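Local coordinates for protein aminotransferase, class I (Staphylococcus aureus, PDB 2O1B) that probably catalyses the PLP-dependent transfer of amino groups between amino acids and 2-oxo acids, as an aspartate aminotransferase-like enzyme of class I, at residues 187-192 / 196-201. Numbering follows the deposited sequence.
Sequences LTYPNN and STATKE. With PLP (pyridoxal-5'-phosphate), chain B.
Y189 and A198 touch through their CB atoms, 3.6 Å apart, where the chain after strand 182-187 turns back toward helix 200-210. The Y189 ring then runs along the backbone of 196-198. Its CG lies beside the backbone N and anti to the carbonyl carbon (chi1 -61°), which carries the ring along this path. S196 O meets the ring at its edge, near the ring plane, 3.4 Å from CD2. Further out, CE2 of Y189 reaches CB of S196. The phenol OH is hydrogen-bonded to Y167 O, so the ring is held at its far end as well.

S196 O is the polar centre of the contact. It accepts a hydrogen bond from N191 N at 2.8 Å, with an N-H...O angle of 156°. P190 CA adds a short CA-H...O contact to the same oxygen at 3.1 Å. The peptide bond before P190 is cis, and the chain turns sharply there. S196 OG is hydrogen-bonded to T194 OG1 within the turn.

Packing thins on the P190 and T197 side, where CG of P190 and CG2 of T197 are 4.3 Å apart. T197 is partly exposed. Beyond it the chain opens to solvent at T199, K200 and E201, and T199 serves as N-cap of helix 200-210.

The segment 187-192 also lines the cofactor site, through T188 near its start and N192 at its end. N192 ND2 donates a 3.0 Å hydrogen bond to O3 of PLP, while its OD1 accepts one from R379 NH1. T188 CG2 packs against the C2A methyl at 3.7 Å. An asparagine that donates to the PLP phenolic oxygen, on the loop after a central strand of the large domain, is typical of fold-type I aminotransferases.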
ATOM      1  N   LEU A 187       1.391  20.138   7.783  1.00 22.02           N
ATOM      2  CA  LEU A 187       0.401  20.933   8.479  1.00 21.83           C
ATOM      3  C   LEU A 187      -0.867  20.101   8.515  1.00 21.76           C
ATOM      4  O   LEU A 187      -1.085  19.279   7.635  1.00 21.31           O
ATOM      5  CB  LEU A 187       0.167  22.273   7.769  1.00 22.11           C
ATOM      6  CG  LEU A 187       1.347  23.269   7.806  1.00 22.94           C
ATOM      7  CD1 LEU A 187       1.046  24.527   7.025  1.00 22.46           C
ATOM      8  CD2 LEU A 187       1.753  23.617   9.252  1.00 23.91           C
ATOM      9  N   THR A 188      -1.680  20.312   9.543  1.00 21.62           N
ATOM     10  CA  THR A 188      -2.883  19.516   9.771  1.00 22.44           C
ATOM     11  C   THR A 188      -3.943  20.398  10.414  1.00 22.56           C
ATOM     12  O   THR A 188      -3.851  20.705  11.602  1.00 22.54           O
ATOM     13  CB  THR A 188      -2.591  18.336  10.742  1.00 22.44           C
ATOM     14  OG1 THR A 188      -1.290  17.786  10.482  1.00 22.62           O
ATOM     15  CG2 THR A 188      -3.651  17.255  10.624  1.00 22.19           C
ATOM     16  N   TYR A 189      -4.925  20.816   9.616  1.00 22.64           N
ATOM     17  CA  TYR A 189      -6.074  21.589  10.071  1.00 22.81           C
ATOM     18  C   TYR A 189      -7.350  21.091   9.386  1.00 23.19           C
ATOM     19  O   TYR A 189      -7.468  21.148   8.164  1.00 23.81           O
ATOM     20  CB  TYR A 189      -5.872  23.101   9.859  1.00 22.66           C
ATOM     21  CG  TYR A 189      -4.686  23.599  10.650  1.00 22.59           C
ATOM     22  CD1 TYR A 189      -3.436  23.736  10.054  1.00 22.62           C
ATOM     23  CD2 TYR A 189      -4.802  23.854  12.020  1.00 22.74           C
ATOM     24  CE1 TYR A 189      -2.326  24.160  10.797  1.00 22.53           C
ATOM     25  CE2 TYR A 189      -3.712  24.254  12.769  1.00 21.99           C
ATOM     26  CZ  TYR A 189      -2.480  24.412  12.154  1.00 22.35           C
ATOM     27  OH  TYR A 189      -1.412  24.818  12.904  1.00 23.35           O
ATOM     28  N   PRO A 190      -8.307  20.593  10.174  1.00 23.21           N
ATOM     29  CA  PRO A 190      -8.271  20.473  11.636  1.00 23.61           C
ATOM     30  C   PRO A 190      -7.144  19.594  12.178  1.00 23.89           C
ATOM     31  O   PRO A 190      -6.876  18.514  11.625  1.00 23.45           O
ATOM     32  CB  PRO A 190      -9.633  19.851  11.963  1.00 23.17           C
ATOM     33  CG  PRO A 190     -10.492  20.199  10.815  1.00 23.75           C
ATOM     34  CD  PRO A 190      -9.590  20.117   9.625  1.00 23.14           C
ATOM     35  N   ASN A 191      -6.486  20.060  13.249  1.00 23.81           N
ATOM     36  CA  ASN A 191      -5.360  19.327  13.843  1.00 23.86           C
ATOM     37  C   ASN A 191      -5.792  18.106  14.660  1.00 23.94           C
ATOM     38  O   ASN A 191      -6.745  18.160  15.436  1.00 23.70           O
ATOM     39  CB  ASN A 191      -4.485  20.238  14.717  1.00 23.18           C
ATOM     40  CG  ASN A 191      -3.130  19.603  15.075  1.00 24.70           C
ATOM     41  OD1 ASN A 191      -2.526  19.943  16.095  1.00 26.87           O
ATOM     42  ND2 ASN A 191      -2.640  18.704  14.223  1.00 21.51           N
ATOM     43  N   ASN A 192      -5.080  17.008  14.458  1.00 23.79           N
ATOM     44  CA  ASN A 192      -5.188  15.851  15.316  1.00 23.84           C
ATOM     45  C   ASN A 192      -3.890  15.847  16.121  1.00 23.29           C
ATOM     46  O   ASN A 192      -2.830  15.574  15.555  1.00 23.89           O
ATOM     47  CB  ASN A 192      -5.335  14.592  14.458  1.00 23.50           C
ATOM     48  CG  ASN A 192      -5.608  13.325  15.282  1.00 24.51           C
ATOM     49  OD1 ASN A 192      -5.456  13.306  16.503  1.00 23.54           O
ATOM     50  ND2 ASN A 192      -6.012  12.250  14.593  1.00 24.88           N
ATOM     51  N   SER A 196      -7.717  22.105  16.374  1.00 22.91           N
ATOM     52  CA  SER A 196      -7.481  23.467  15.926  1.00 23.53           C
ATOM     53  C   SER A 196      -7.778  23.567  14.439  1.00 24.19           C
ATOM     54  O   SER A 196      -7.535  22.619  13.697  1.00 24.48           O
ATOM     55  CB  SER A 196      -6.015  23.833  16.154  1.00 23.57           C
ATOM     56  OG  SER A 196      -5.614  23.590  17.501  1.00 22.70           O
ATOM     57  N   THR A 197      -8.291  24.719  14.013  1.00 24.43           N
ATOM     58  CA  THR A 197      -8.623  24.964  12.609  1.00 24.35           C
ATOM     59  C   THR A 197      -7.760  26.093  12.029  1.00 24.83           C
ATOM     60  O   THR A 197      -7.171  26.878  12.782  1.00 24.15           O
ATOM     61  CB  THR A 197     -10.113  25.316  12.428  1.00 24.09           C
ATOM     62  OG1 THR A 197     -10.479  26.374  13.322  1.00 22.52           O
ATOM     63  CG2 THR A 197     -11.002  24.077  12.686  1.00 24.72           C
ATOM     64  N   ALA A 198      -7.682  26.156  10.698  1.00 24.78           N
ATOM     65  CA  ALA A 198      -6.952  27.223  10.022  1.00 25.48           C
ATOM     66  C   ALA A 198      -7.909  28.166   9.318  1.00 25.92           C
ATOM     67  O   ALA A 198      -9.112  27.886   9.201  1.00 26.26           O
ATOM     68  CB  ALA A 198      -5.956  26.648   9.037  1.00 25.15           C
ATOM     69  N   THR A 199      -7.387  29.308   8.883  1.00 26.12           N
ATOM     70  CA  THR A 199      -8.153  30.198   8.023  1.00 26.23           C
ATOM     71  C   THR A 199      -7.395  30.440   6.732  1.00 26.09           C
ATOM     72  O   THR A 199      -6.199  30.122   6.626  1.00 25.45           O
ATOM     73  CB  THR A 199      -8.454  31.555   8.684  1.00 26.17           C
ATOM     74  OG1 THR A 199      -7.237  32.294   8.812  1.00 27.78           O
ATOM     75  CG2 THR A 199      -9.095  31.367  10.048  1.00 26.69           C
ATOM     76  N   LYS A 200      -8.095  31.001   5.750  1.00 25.71           N
ATOM     77  CA  LYS A 200      -7.466  31.346   4.488  1.00 26.21           C
ATOM     78  C   LYS A 200      -6.179  32.115   4.758  1.00 25.84           C
ATOM     79  O   LYS A 200      -5.151  31.855   4.133  1.00 25.60           O
ATOM     80  CB  LYS A 200      -8.411  32.170   3.625  1.00 26.32           C
ATOM     81  CG  LYS A 200      -7.796  32.638   2.307  1.00 28.44           C
ATOM     82  CD  LYS A 200      -8.847  33.227   1.391  1.00 30.95           C
ATOM     83  CE  LYS A 200      -8.379  33.190  -0.051  1.00 33.25           C
ATOM     84  NZ  LYS A 200      -9.491  33.489  -0.987  1.00 34.34           N
ATOM     85  N   GLU A 201      -6.249  33.039   5.711  1.00 25.73           N
ATOM     86  CA  GLU A 201      -5.141  33.931   6.028  1.00 25.73           C
ATOM     87  C   GLU A 201      -3.945  33.213   6.641  1.00 25.82           C
ATOM     88  O   GLU A 201      -2.806  33.601   6.382  1.00 25.77           O
ATOM     89  CB  GLU A 201      -5.606  35.067   6.946  1.00 26.03           C
ATOM     90  CG  GLU A 201      -6.505  36.117   6.267  1.00 27.01           C
ATOM     91  CD  GLU A 201      -7.901  35.583   5.933  1.00 27.89           C
ATOM     92  OE1 GLU A 201      -8.447  35.942   4.870  1.00 28.73           O
ATOM     93  OE2 GLU A 201      -8.452  34.803   6.735  1.00 27.28           O
TER
HETATM   94  N1  PLP B 400      -4.139  12.066   9.140  1.00 16.80           N
HETATM   95  C2  PLP B 400      -4.934  12.389  10.224  1.00 18.21           C
HETATM   96  C2A PLP B 400      -4.773  13.732  10.880  1.00 17.70           C
HETATM   97  C3  PLP B 400      -5.890  11.465  10.653  1.00 17.69           C
HETATM   98  O3  PLP B 400      -6.702  11.739  11.716  1.00 20.28           O
HETATM   99  C4  PLP B 400      -6.025  10.234   9.997  1.00 18.49           C
HETATM  100  C4A PLP B 400      -7.351   9.540  10.097  1.00 17.73           C
HETATM  101  C5  PLP B 400      -5.202   9.916   8.913  1.00 18.05           C
HETATM  102  C6  PLP B 400      -4.252  10.845   8.490  1.00 18.26           C
HETATM  103  C5A PLP B 400      -5.307   8.575   8.199  1.00 19.43           C
HETATM  104  O4P PLP B 400      -6.455   8.482   7.376  1.00 21.63           O
HETATM  105  P   PLP B 400      -6.668   7.215   6.396  1.00 20.36           P
HETATM  106  O1P PLP B 400      -7.772   6.333   6.955  1.00 18.00           O
HETATM  107  O2P PLP B 400      -5.360   6.473   6.332  1.00 18.93           O
HETATM  108  O3P PLP B 400      -7.072   7.756   5.054  1.00 19.72           O